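Local atomic coordinates of staphylococcal nuclease domain-containing protein 1 (Drosophila melanogaster, PDB entry 2WAC), a protein that cleaves both DNA and RNA as an endonuclease, associates with the RNA-induced silencing complex and binds peptides with symmetrically dimethylated arginines through its Tudor domain. Residues Gly78-Val83 / Thr93-Arg98; Gly48-Lys53 / Leu99-Pro104; Lys169-Lys174 / Asp197-Ala202; Tyr116-Val121 / Ala161-Pro166. All coordinates share one frame; numbering follows the deposited sequence.

Interaction 1. Residues Gly78-Val83 / Thr93-Arg98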
loop_
_atom_site.group_PDB
_atom_site.type_symbol
_atom_site.label_atom_id
_atom_site.label_comp_id
_atom_site.label_asym_id
_atom_site.label_seq_id
_atom_site.Cartn_x
_atom_site.Cartn_y
_atom_site.Cartn_z
ATOM N N GLY A 78 -0.065 -25.512 -8.245
ATOM C CA GLY A 78 0.721 -26.694 -7.896
ATOM C C GLY A 78 1.351 -26.593 -6.517
ATOM O O GLY A 78 0.649 -26.441 -5.514
ATOM N N SER A 79 2.681 -26.655 -6.480
ATOM C CA SER A 79 3.453 -26.676 -5.230
ATOM C C SER A 79 3.649 -25.302 -4.587
ATOM O O SER A 79 4.196 -25.204 -3.485
ATOM C CB SER A 79 4.824 -27.313 -5.471
ATOM O OG SER A 79 4.694 -28.633 -5.962
ATOM N N ASN A 80 3.205 -24.255 -5.277
ATOM C CA ASN A 80 3.439 -22.876 -4.848
ATOM C C ASN A 80 2.144 -22.072 -4.728
ATOM O O ASN A 80 1.125 -22.431 -5.320
ATOM C CB ASN A 80 4.403 -22.181 -5.820
ATOM C CG ASN A 80 5.704 -22.950 -6.009
ATOM O OD1 ASN A 80 6.489 -23.101 -5.074
ATOM N ND2 ASN A 80 5.936 -23.435 -7.226
ATOM N N ALA A 81 2.188 -20.992 -3.952
ATOM C CA ALA A 81 1.053 -20.076 -3.840
ATOM C C ALA A 81 1.514 -18.625 -3.829
ATOM O O ALA A 81 2.628 -18.321 -3.392
ATOM C CB ALA A 81 0.231 -20.380 -2.592
ATOM N N THR A 82 0.655 -17.740 -4.326
ATOM C CA THR A 82 0.874 -16.305 -4.222
ATOM C C THR A 82 0.058 -15.787 -3.043
ATOM O O THR A 82 -1.165 -15.955 -3.001
ATOM C CB THR A 82 0.482 -15.571 -5.523
ATOM O OG1 THR A 82 1.241 -16.100 -6.617
ATOM C CG2 THR A 82 0.751 -14.069 -5.403
ATOM N N VAL A 83 0.746 -15.174 -2.082
ATOM C CA VAL A 83 0.104 -14.672 -0.866
ATOM C C VAL A 83 0.289 -13.166 -0.679
ATOM O O VAL A 83 1.263 -12.584 -1.158
ATOM C CB VAL A 83 0.568 -15.434 0.422
ATOM C CG1 VAL A 83 0.356 -16.939 0.276
ATOM C CG2 VAL A 83 2.029 -15.116 0.777
ATOM N N THR A 93 5.384 -14.992 -4.062
ATOM C CA THR A 93 5.102 -16.364 -4.469
ATOM C C THR A 93 6.043 -17.315 -3.724
ATOM O O THR A 93 7.259 -17.104 -3.676
ATOM C CB THR A 93 5.178 -16.541 -6.001
ATOM O OG1 THR A 93 4.236 -15.658 -6.623
ATOM C CG2 THR A 93 4.850 -17.976 -6.408
ATOM N N LEU A 94 5.447 -18.371 -3.177
ATOM C CA LEU A 94 6.013 -19.141 -2.073
ATOM C C LEU A 94 5.627 -20.621 -2.167
ATOM O O LEU A 94 4.486 -20.916 -2.513
ATOM C CB LEU A 94 5.430 -18.565 -0.769
ATOM C CG LEU A 94 6.134 -18.927 0.528
ATOM C CD1 LEU A 94 7.601 -18.645 0.354
ATOM C CD2 LEU A 94 5.575 -18.158 1.712
ATOM N N PRO A 95 6.559 -21.561 -1.864
ATOM C CA PRO A 95 6.084 -22.950 -1.738
ATOM C C PRO A 95 4.998 -23.111 -0.669
ATOM O O PRO A 95 5.054 -22.456 0.380
ATOM C CB PRO A 95 7.345 -23.725 -1.338
ATOM C CG PRO A 95 8.475 -22.898 -1.834
ATOM C CD PRO A 95 8.020 -21.470 -1.677
ATOM N N THR A 96 4.021 -23.972 -0.948
ATOM C CA THR A 96 2.899 -24.214 -0.035
ATOM C C THR A 96 3.315 -24.928 1.256
ATOM O O THR A 96 2.576 -24.901 2.242
ATOM C CB THR A 96 1.761 -25.010 -0.716
ATOM O OG1 THR A 96 2.281 -26.244 -1.224
ATOM C CG2 THR A 96 1.152 -24.216 -1.861
ATOM N N ASN A 97 4.491 -25.558 1.253
ATOM C CA ASN A 97 5.030 -26.151 2.482
ATOM C C ASN A 97 5.485 -25.118 3.526
ATOM O O ASN A 97 5.849 -25.478 4.645
ATOM C CB ASN A 97 6.107 -27.224 2.199
ATOM C CG ASN A 97 7.341 -26.675 1.492
ATOM O OD1 ASN A 97 7.764 -25.543 1.719
ATOM N ND2 ASN A 97 7.939 -27.500 0.641
ATOM N N ARG A 98 5.446 -23.839 3.151
ATOM C CA ARG A 98 5.705 -22.735 4.080
ATOM C C ARG A 98 4.403 -22.057 4.520
ATOM O O ARG A 98 4.412 -20.956 5.082
ATOM C CB ARG A 98 6.667 -21.719 3.458
ATOM C CG ARG A 98 8.096 -22.221 3.345
ATOM C CD ARG A 98 8.999 -21.203 2.675
ATOM N NE ARG A 98 9.324 -20.077 3.552
ATOM C CZ ARG A 98 10.411 -20.000 4.316
ATOM N NH1 ARG A 98 11.303 -20.985 4.336
ATOM N NH2 ARG A 98 10.606 -18.928 5.069
HETATM O O HOH W 1 0.423 -27.589 -3.086
HETATM O O HOH W 2 5.312 -26.989 -1.541
#

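Interaction 2. Residues Gly48-Lys53 / Leu99-Pro104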
loop_
_atom_site.group_PDB
_atom_site.type_symbol
_atom_site.label_atom_id
_atom_site.label_comp_id
_atom_site.label_asym_id
_atom_site.label_seq_id
_atom_site.Cartn_x
_atom_site.Cartn_y
_atom_site.Cartn_z
ATOM N N GLY A 48 4.529 -29.164 4.589
ATOM C CA GLY A 48 3.948 -29.983 3.524
ATOM C C GLY A 48 2.622 -30.646 3.855
ATOM O O GLY A 48 2.040 -31.329 3.008
ATOM N N SER A 49 2.145 -30.455 5.084
ATOM C CA SER A 49 0.886 -31.061 5.528
ATOM C C SER A 49 -0.334 -30.197 5.193
ATOM O O SER A 49 -1.476 -30.647 5.318
ATOM C CB SER A 49 0.932 -31.375 7.027
ATOM O OG SER A 49 1.139 -30.204 7.795
ATOM N N TYR A 50 -0.082 -28.962 4.764
ATOM C CA TYR A 50 -1.140 -28.029 4.385
ATOM C C TYR A 50 -1.015 -27.614 2.918
ATOM O O TYR A 50 0.079 -27.303 2.439
ATOM C CB TYR A 50 -1.110 -26.792 5.296
ATOM C CG TYR A 50 -2.225 -25.789 5.058
ATOM C CD1 TYR A 50 -3.462 -25.927 5.689
ATOM C CD2 TYR A 50 -2.037 -24.695 4.213
ATOM C CE1 TYR A 50 -4.489 -25.008 5.476
ATOM C CE2 TYR A 50 -3.056 -23.771 3.992
ATOM C CZ TYR A 50 -4.278 -23.932 4.627
ATOM O OH TYR A 50 -5.290 -23.023 4.414
ATOM N N THR A 51 -2.145 -27.633 2.214
ATOM C CA THR A 51 -2.254 -27.028 0.889
ATOM C C THR A 51 -3.517 -26.157 0.862
ATOM O O THR A 51 -4.570 -26.575 1.356
ATOM C CB THR A 51 -2.225 -28.083 -0.263
ATOM O OG1 THR A 51 -1.988 -27.433 -1.521
ATOM C CG2 THR A 51 -3.517 -28.885 -0.333
ATOM N N PRO A 52 -3.408 -24.933 0.318
ATOM C CA PRO A 52 -4.518 -23.990 0.380
ATOM C C PRO A 52 -5.451 -24.010 -0.829
ATOM O O PRO A 52 -5.092 -24.518 -1.894
ATOM C CB PRO A 52 -3.806 -22.639 0.455
ATOM C CG PRO A 52 -2.462 -22.865 -0.209
ATOM C CD PRO A 52 -2.238 -24.346 -0.360
ATOM N N LYS A 53 -6.655 -23.478 -0.631
ATOM C CA LYS A 53 -7.525 -23.071 -1.726
ATOM C C LYS A 53 -7.310 -21.576 -1.908
ATOM O O LYS A 53 -6.934 -20.890 -0.955
ATOM C CB LYS A 53 -8.996 -23.336 -1.385
ATOM C CG LYS A 53 -9.370 -24.806 -1.242
ATOM C CD LYS A 53 -10.858 -24.967 -0.951
ATOM C CE LYS A 53 -11.229 -26.426 -0.749
ATOM N NZ LYS A 53 -12.691 -26.593 -0.483
ATOM N N LEU A 99 3.287 -22.732 4.255
ATOM C CA LEU A 99 1.974 -22.275 4.689
ATOM C C LEU A 99 1.400 -23.233 5.719
ATOM O O LEU A 99 1.599 -24.446 5.631
ATOM C CB LEU A 99 1.014 -22.151 3.500
ATOM C CG LEU A 99 1.455 -21.324 2.285
ATOM C CD1 LEU A 99 0.411 -21.384 1.184
ATOM C CD2 LEU A 99 1.751 -19.881 2.656
ATOM N N ALA A 100 0.693 -22.678 6.697
ATOM C CA ALA A 100 0.004 -23.473 7.705
ATOM C C ALA A 100 -1.370 -22.879 7.974
ATOM O O ALA A 100 -1.630 -21.718 7.639
ATOM C CB ALA A 100 0.824 -23.531 8.984
ATOM N N ALA A 101 -2.252 -23.680 8.568
ATOM C CA ALA A 101 -3.551 -23.187 9.007
ATOM C C ALA A 101 -3.336 -22.141 10.093
ATOM O O ALA A 101 -2.583 -22.365 11.047
ATOM C CB ALA A 101 -4.416 -24.331 9.521
ATOM N N LEU A 102 -3.976 -20.988 9.923
ATOM C CA LEU A 102 -3.958 -19.936 10.927
ATOM C C LEU A 102 -4.961 -20.293 12.023
ATOM O O LEU A 102 -6.128 -20.562 11.724
ATOM C CB LEU A 102 -4.301 -18.583 10.291
ATOM C CG LEU A 102 -4.151 -17.288 11.100
ATOM C CD1 LEU A 102 -2.699 -17.012 11.480
ATOM C CD2 LEU A 102 -4.716 -16.121 10.314
ATOM N N PRO A 103 -4.506 -20.315 13.294
ATOM C CA PRO A 103 -5.406 -20.638 14.399
ATOM C C PRO A 103 -6.511 -19.592 14.504
ATOM O O PRO A 103 -6.216 -18.394 14.481
ATOM C CB PRO A 103 -4.494 -20.581 15.631
ATOM C CG PRO A 103 -3.107 -20.700 15.101
ATOM C CD PRO A 103 -3.138 -20.036 13.767
ATOM N N PRO A 104 -7.782 -20.042 14.580
ATOM C CA PRO A 104 -8.956 -19.175 14.671
ATOM C C PRO A 104 -8.810 -17.958 15.586
ATOM O O PRO A 104 -9.497 -16.951 15.367
ATOM C CB PRO A 104 -10.040 -20.121 15.193
ATOM C CG PRO A 104 -9.686 -21.428 14.580
ATOM C CD PRO A 104 -8.174 -21.466 14.517
HETATM O O HOH W 3 2.362 -27.091 4.434
#

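Interaction 3. Residues Lys169-Lys174 / Asp197-Ala202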
loop_
_atom_site.group_PDB
_atom_site.type_symbol
_atom_site.label_atom_id
_atom_site.label_comp_id
_atom_site.label_asym_id
_atom_site.label_seq_id
_atom_site.Cartn_x
_atom_site.Cartn_y
_atom_site.Cartn_z
ATOM N N LYS A 169 1.983 20.356 5.941
ATOM C CA LYS A 169 0.675 20.193 5.296
ATOM C C LYS A 169 0.757 20.084 3.766
ATOM O O LYS A 169 -0.240 20.277 3.071
ATOM C CB LYS A 169 -0.332 21.276 5.734
ATOM C CG LYS A 169 -0.429 21.511 7.250
ATOM C CD LYS A 169 -0.744 20.234 8.023
ATOM C CE LYS A 169 -0.835 20.488 9.520
ATOM N NZ LYS A 169 -2.009 21.326 9.895
ATOM N N VAL A 170 1.943 19.754 3.251
ATOM C CA VAL A 170 2.124 19.528 1.816
ATOM C C VAL A 170 1.474 18.211 1.387
ATOM O O VAL A 170 1.729 17.154 1.973
ATOM C CB VAL A 170 3.624 19.558 1.393
ATOM C CG1 VAL A 170 3.793 19.156 -0.071
ATOM C CG2 VAL A 170 4.220 20.942 1.624
ATOM N N ASP A 171 0.615 18.310 0.373
ATOM C CA ASP A 171 0.017 17.168 -0.312
ATOM C C ASP A 171 1.103 16.483 -1.148
ATOM O O ASP A 171 1.593 17.058 -2.124
ATOM C CB ASP A 171 -1.135 17.673 -1.200
ATOM C CG ASP A 171 -1.824 16.569 -1.999
ATOM O OD1 ASP A 171 -1.255 15.474 -2.171
ATOM O OD2 ASP A 171 -2.950 16.811 -2.477
ATOM N N PHE A 172 1.476 15.263 -0.761
ATOM C CA PHE A 172 2.582 14.537 -1.403
ATOM C C PHE A 172 2.340 14.187 -2.875
ATOM O O PHE A 172 3.246 14.332 -3.699
ATOM C CB PHE A 172 2.952 13.275 -0.610
ATOM C CG PHE A 172 3.736 13.550 0.648
ATOM C CD1 PHE A 172 5.035 14.052 0.584
ATOM C CD2 PHE A 172 3.182 13.287 1.896
ATOM C CE1 PHE A 172 5.763 14.299 1.746
ATOM C CE2 PHE A 172 3.907 13.526 3.065
ATOM C CZ PHE A 172 5.197 14.033 2.988
ATOM N N GLY A 173 1.132 13.729 -3.198
ATOM C CA GLY A 173 0.757 13.421 -4.582
ATOM C C GLY A 173 0.793 14.634 -5.500
ATOM O O GLY A 173 1.260 14.546 -6.638
ATOM N N LYS A 174 0.299 15.764 -4.998
ATOM C CA LYS A 174 0.310 17.023 -5.743
ATOM C C LYS A 174 1.737 17.523 -5.964
ATOM O O LYS A 174 2.053 18.065 -7.026
ATOM C CB LYS A 174 -0.518 18.088 -5.017
ATOM C CG LYS A 174 -0.727 19.368 -5.813
ATOM C CD LYS A 174 -1.499 20.403 -5.015
ATOM C CE LYS A 174 -1.658 21.688 -5.807
ATOM N NZ LYS A 174 -2.484 22.701 -5.084
ATOM N N ASP A 197 -8.923 20.447 -10.492
ATOM C CA ASP A 197 -8.462 21.741 -11.003
ATOM C C ASP A 197 -7.097 22.127 -10.434
ATOM O O ASP A 197 -6.223 22.594 -11.165
ATOM C CB ASP A 197 -9.487 22.842 -10.692
ATOM C CG ASP A 197 -10.760 22.719 -11.518
ATOM O OD1 ASP A 197 -10.774 21.967 -12.514
ATOM O OD2 ASP A 197 -11.754 23.392 -11.171
ATOM N N GLN A 198 -6.923 21.924 -9.131
ATOM C CA GLN A 198 -5.668 22.251 -8.453
ATOM C C GLN A 198 -4.484 21.423 -8.971
ATOM O O GLN A 198 -3.408 21.970 -9.225
ATOM C CB GLN A 198 -5.831 22.137 -6.932
ATOM C CG GLN A 198 -6.562 23.339 -6.320
ATOM C CD GLN A 198 -7.123 23.086 -4.925
ATOM O OE1 GLN A 198 -7.053 21.978 -4.396
ATOM N NE2 GLN A 198 -7.688 24.128 -4.325
ATOM N N TYR A 199 -4.698 20.119 -9.148
ATOM C CA TYR A 199 -3.684 19.217 -9.711
ATOM C C TYR A 199 -3.350 19.557 -11.170
ATOM O O TYR A 199 -2.197 19.442 -11.588
ATOM C CB TYR A 199 -4.134 17.752 -9.590
ATOM C CG TYR A 199 -3.881 17.095 -8.238
ATOM C CD1 TYR A 199 -3.309 15.825 -8.163
ATOM C CD2 TYR A 199 -4.218 17.736 -7.041
ATOM C CE1 TYR A 199 -3.079 15.208 -6.936
ATOM C CE2 TYR A 199 -3.988 17.128 -5.807
ATOM C CZ TYR A 199 -3.418 15.864 -5.765
ATOM O OH TYR A 199 -3.186 15.246 -4.559
ATOM N N LYS A 200 -4.365 19.973 -11.931
ATOM C CA LYS A 200 -4.179 20.449 -13.309
ATOM C C LYS A 200 -3.273 21.676 -13.385
ATOM O O LYS A 200 -2.386 21.745 -14.237
ATOM C CB LYS A 200 -5.535 20.769 -13.952
ATOM C CG LYS A 200 -6.333 19.546 -14.362
ATOM C CD LYS A 200 -5.855 19.016 -15.702
ATOM C CE LYS A 200 -5.540 17.530 -15.597
ATOM N NZ LYS A 200 -4.624 17.104 -16.695
ATOM N N ALA A 201 -3.510 22.638 -12.494
ATOM C CA ALA A 201 -2.696 23.851 -12.403
ATOM C C ALA A 201 -1.246 23.548 -12.021
ATOM O O ALA A 201 -0.321 24.175 -12.540
ATOM C CB ALA A 201 -3.316 24.830 -11.414
ATOM N N ALA A 202 -1.058 22.592 -11.110
ATOM C CA ALA A 202 0.274 22.132 -10.718
ATOM C C ALA A 202 1.025 21.521 -11.905
ATOM O O ALA A 202 2.207 21.810 -12.109
ATOM C CB ALA A 202 0.182 21.138 -9.569
HETATM O O HOH W 4 -2.596 24.159 -7.840
HETATM O O HOH W 5 -4.616 21.151 -4.050
#

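Interaction 4. Residues Tyr116-Val121 / Ala161-Pro166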
loop_
_atom_site.group_PDB
_atom_site.type_symbol
_atom_site.label_atom_id
_atom_site.label_comp_id
_atom_site.label_asym_id
_atom_site.label_seq_id
_atom_site.Cartn_x
_atom_site.Cartn_y
_atom_site.Cartn_z
ATOM N N TYR A 116 -4.802 1.766 -0.810
ATOM C CA TYR A 116 -5.417 2.964 -1.379
ATOM C C TYR A 116 -4.772 3.299 -2.714
ATOM O O TYR A 116 -3.629 2.920 -2.964
ATOM C CB TYR A 116 -5.237 4.166 -0.448
ATOM C CG TYR A 116 -5.809 3.982 0.932
ATOM C CD1 TYR A 116 -7.142 4.293 1.201
ATOM C CD2 TYR A 116 -5.017 3.499 1.977
ATOM C CE1 TYR A 116 -7.674 4.124 2.470
ATOM C CE2 TYR A 116 -5.543 3.325 3.254
ATOM C CZ TYR A 116 -6.871 3.644 3.492
ATOM O OH TYR A 116 -7.403 3.480 4.750
ATOM N N ALA A 117 -5.502 4.020 -3.559
ATOM C CA ALA A 117 -4.924 4.616 -4.757
ATOM C C ALA A 117 -4.535 6.054 -4.435
ATOM O O ALA A 117 -5.322 6.785 -3.828
ATOM C CB ALA A 117 -5.922 4.577 -5.905
ATOM N N LEU A 118 -3.325 6.460 -4.822
ATOM C CA LEU A 118 -2.907 7.853 -4.649
ATOM C C LEU A 118 -3.766 8.726 -5.558
ATOM O O LEU A 118 -3.743 8.578 -6.783
ATOM C CB LEU A 118 -1.412 8.040 -4.940
ATOM C CG LEU A 118 -0.765 9.382 -4.561
ATOM C CD1 LEU A 118 -0.786 9.624 -3.053
ATOM C CD2 LEU A 118 0.659 9.457 -5.092
ATOM N N ALA A 119 -4.533 9.621 -4.941
ATOM C CA ALA A 119 -5.594 10.358 -5.629
ATOM C C ALA A 119 -5.108 11.202 -6.805
ATOM O O ALA A 119 -4.190 12.011 -6.661
ATOM C CB ALA A 119 -6.372 11.220 -4.639
ATOM N N LEU A 120 -5.728 10.974 -7.964
ATOM C CA LEU A 120 -5.573 11.813 -9.166
ATOM C C LEU A 120 -4.175 11.832 -9.803
ATOM O O LEU A 120 -3.855 12.736 -10.578
ATOM C CB LEU A 120 -6.056 13.251 -8.901
ATOM C CG LEU A 120 -7.425 13.513 -8.259
ATOM C CD1 LEU A 120 -7.608 15.006 -8.057
ATOM C CD2 LEU A 120 -8.573 12.945 -9.089
ATOM N N VAL A 121 -3.360 10.831 -9.489
ATOM C CA VAL A 121 -2.001 10.739 -10.018
ATOM C C VAL A 121 -1.918 9.650 -11.090
ATOM O O VAL A 121 -2.358 8.519 -10.869
ATOM C CB VAL A 121 -0.972 10.479 -8.878
ATOM C CG1 VAL A 121 0.347 9.961 -9.422
ATOM C CG2 VAL A 121 -0.747 11.746 -8.058
ATOM N N ALA A 161 -7.152 8.259 -2.134
ATOM C CA ALA A 161 -6.710 8.952 -0.927
ATOM C C ALA A 161 -5.574 9.936 -1.194
ATOM O O ALA A 161 -4.689 9.667 -2.008
ATOM C CB ALA A 161 -6.295 7.944 0.143
ATOM N N THR A 162 -5.610 11.076 -0.510
ATOM C CA THR A 162 -4.460 11.976 -0.483
ATOM C C THR A 162 -3.614 11.697 0.756
ATOM O O THR A 162 -4.115 11.183 1.760
ATOM C CB THR A 162 -4.861 13.474 -0.505
ATOM O OG1 THR A 162 -5.800 13.744 0.545
ATOM C CG2 THR A 162 -5.466 13.855 -1.855
ATOM N N LEU A 163 -2.329 12.031 0.665
ATOM C CA LEU A 163 -1.408 11.929 1.790
ATOM C C LEU A 163 -0.759 13.282 2.038
ATOM O O LEU A 163 -0.344 13.963 1.099
ATOM C CB LEU A 163 -0.335 10.862 1.538
ATOM C CG LEU A 163 -0.776 9.401 1.398
ATOM C CD1 LEU A 163 0.433 8.519 1.115
ATOM C CD2 LEU A 163 -1.523 8.909 2.637
ATOM N N ARG A 164 -0.668 13.656 3.310
ATOM C CA ARG A 164 -0.220 14.983 3.708
ATOM C C ARG A 164 0.865 14.884 4.779
ATOM O O ARG A 164 0.788 14.027 5.663
ATOM C CB ARG A 164 -1.417 15.770 4.250
ATOM C CG ARG A 164 -1.191 17.253 4.417
ATOM C CD ARG A 164 -2.487 17.989 4.738
ATOM N NE ARG A 164 -2.791 18.010 6.168
ATOM C CZ ARG A 164 -3.638 18.862 6.743
ATOM N NH1 ARG A 164 -4.275 19.771 6.014
ATOM N NH2 ARG A 164 -3.849 18.809 8.053
ATOM N N ASP A 165 1.872 15.755 4.697
ATOM C CA ASP A 165 2.858 15.874 5.770
ATOM C C ASP A 165 2.210 16.565 6.971
ATOM O O ASP A 165 1.593 17.616 6.817
ATOM C CB ASP A 165 4.101 16.646 5.310
ATOM C CG ASP A 165 5.205 16.655 6.356
ATOM O OD1 ASP A 165 5.157 17.495 7.279
ATOM O OD2 ASP A 165 6.126 15.818 6.254
ATOM N N PRO A 166 2.350 15.974 8.174
ATOM C CA PRO A 166 1.701 16.523 9.369
ATOM C C PRO A 166 2.219 17.903 9.773
ATOM O O PRO A 166 1.499 18.660 10.424
ATOM C CB PRO A 166 2.044 15.507 10.465
ATOM C CG PRO A 166 2.519 14.285 9.755
ATOM C CD PRO A 166 3.128 14.759 8.478
#

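Interaction 1. Residues Gly78-Val83 / Thr93-Arg98
T82 and T93 face each other across a non-hydrogen-bonded pair of the antiparallel hairpin formed by strands 80-85 and 91-95 of the Tudor domain. Strand 80-85 belongs to the region involved in dimethylarginine binding. The two side chains slant together hydroxyl first, T82 OG1 lying 3.0 Å from T93 OG1 in a hydrogen bond that either could donate. Both threonines keep OG1 beside the backbone N (chi1 -58° and -59°), which brings the two oxygens together. On the opposite face A81 and L94 turn inward, and their backbones pair twice: A81 N gives a nearly straight bond to L94 O at 2.7 Å, and L94 N returns one to A81 O.

Toward the 78-79 turn, N80 and P95 diverge, yet N80 OD1 comes within 3.4 Å of P95 CA. T96 takes over: its N reaches S79 O at 2.8 Å, while its methyl CG2 lies 4.0 Å from A81 CB. One water links G78 O to T96 OG1, and a second links S79 O to N97 N. The chemistry thus divides by face: hydroxyls meet beside T82 and T93, A81 and L94 belong to the apolar side, and main-chain bonds with water close the hairpin's open end.

Interaction 2. Residues Gly48-Lys53 / Leu99-Pro104
Y50 lays its ring against the backbone of L99, A100 and A101, so that a loop residue covers strand 99-101 of the Tudor domain's SH3-like beta-barrel. The side chain starts at CB, 3.6 Å from L99 O. With CG anti to the backbone N (chi1 -176°), the ring is carried along the strand. CG itself sits about as far from L99 O as from A101 N. Beyond it the two sides of the ring part company: Y50 CD2 packs against L99 CB at 4.0 Å, whereas CD1 approaches A101 N. Further out, Y50 CE1 meets A101 CB at 4.1 Å. The peptide joining A100 to A101 thus lies flat-on to the ring, A100 C over its centre and A101 N displaced toward the rim. Away from this strand, the same side chain also touches V58 and D56.

A leucine in place of Y50 would probably leave the A100-A101 peptide without its flat aromatic cover and open a gap beside A101 CB.

P52 continues the apolar surface, its ring crossing the L99 side chain at about a right angle, with P52 CG touching L99 CD1 at 3.5 Å. Around P52 the packing extends to V73 and V76 of strand 68-77, which ties the loop to the body of the barrel. No direct hydrogen bond joins 48-53 to 99-104; instead a water accepts from Y50 N at 3.1 Å and lies 3.0 Å from L99 O, to which it can donate.

Interaction 3. Residues Lys169-Lys174 / Asp197-Ala202
Y199 reaches from helix 193-208 to the start of helix 172-178, where its hydroxyl donates a short 2.6 Å hydrogen bond from OH to D171 OD2. The oxygen is met on its syn side, 24° out of the carboxylate plane, and the ring and carboxylate planes are turned 60° apart. This is the tight half of the contact. K174 lies across one face of the ring, its CB 4.0 Å from the Y199 centroid in a CH-pi contact, and Y199 is walled further by T162, L120 and V177.

D171 is the N-cap of helix 172-178. With CG anti to the backbone N (chi1 179°), its carboxylate lies between the helix start and the tyrosine, where OD1 can accept from K174 N at 3.2 Å, the donor coming from above the carboxylate plane. The two carboxylate oxygens therefore divide their work, one capping the helix and the other holding the tyrosine. A phenylalanine at Y199 would probably keep much of the ring packing but leave D171 OD2 without its hydroxyl partner, and the capping carboxylate freer to turn.

The other half is looser and watery. K174 runs out fully extended past the ring, with CE 4.2 Å from A202 CB and 3.9 Å from Q198 O. Its ammonium group meets helix 193-208 through water: one molecule bridges NZ to Q198 O, and another accepts from K174 NZ at 2.8 Å while donating to Q198 OE1.

Interaction 4. Residues Tyr116-Val121 / Ala161-Pro166
Two backbone hydrogen bonds carry the pairing of A117 and A119 with A161, which sets strand 113-118 parallel to strand 159-164 at the L118-A161 bridge, in the mixed sheet of the staphylococcal-nuclease-like part of this fragment. A161 N donates to A117 O at 2.9 Å, almost in line with the carbonyl. A119 N donates to A161 O at the same 2.9 Å, but from above the carbonyl plane, 44° out of it. The short strand segments are splayed by 69°, and a type II turn from L118 to V121 takes the first chain away just beyond the bridge.

The apolar contacts flank these bonds. A161 CB packs against Y116, 3.9 Å from CD1 and nearly as close to CB. A119 turns its methyl toward the other strand, where A119 CB lies 3.5 Å from A161 O and 3.9 Å from T162 CG2. L118, its CG anti to the backbone N (chi1 -169°), brings CD1 to 4.5 Å from L163 CG, and F18 of the adjoining strand 17-22 touches both leucines.

The polar end of T162 points elsewhere, its OG1 being hydrogen-bonded to E151 on strand 145-152. A161 spends both its N-H and its carbonyl on the same neighbouring segment, so these main-chain bonds set the register, and the buried peptide polarity is met there; the methyl adds packing against Y116.

From the N terminus, residues 48-53 come first and wait until 99-104 to close the loop of interaction 2. Within that span, 78-83 and 93-98 close the shorter hairpin of interaction 1, so the two nest, and they touch where T96 meets P52 and A81 meets L99. Both belong to the Tudor barrel. Next along the chain, 116-121 pairs with 161-166 in interaction 4, and only afterwards does interaction 3 join 169-174 to 197-202; these follow in series without crossing. They are neighbours in space, F172 N probably bonding to L163 O, and together tie the mixed sheet to the C-terminal helices. Interactions 1 and 3 have centres about 41 Å apart.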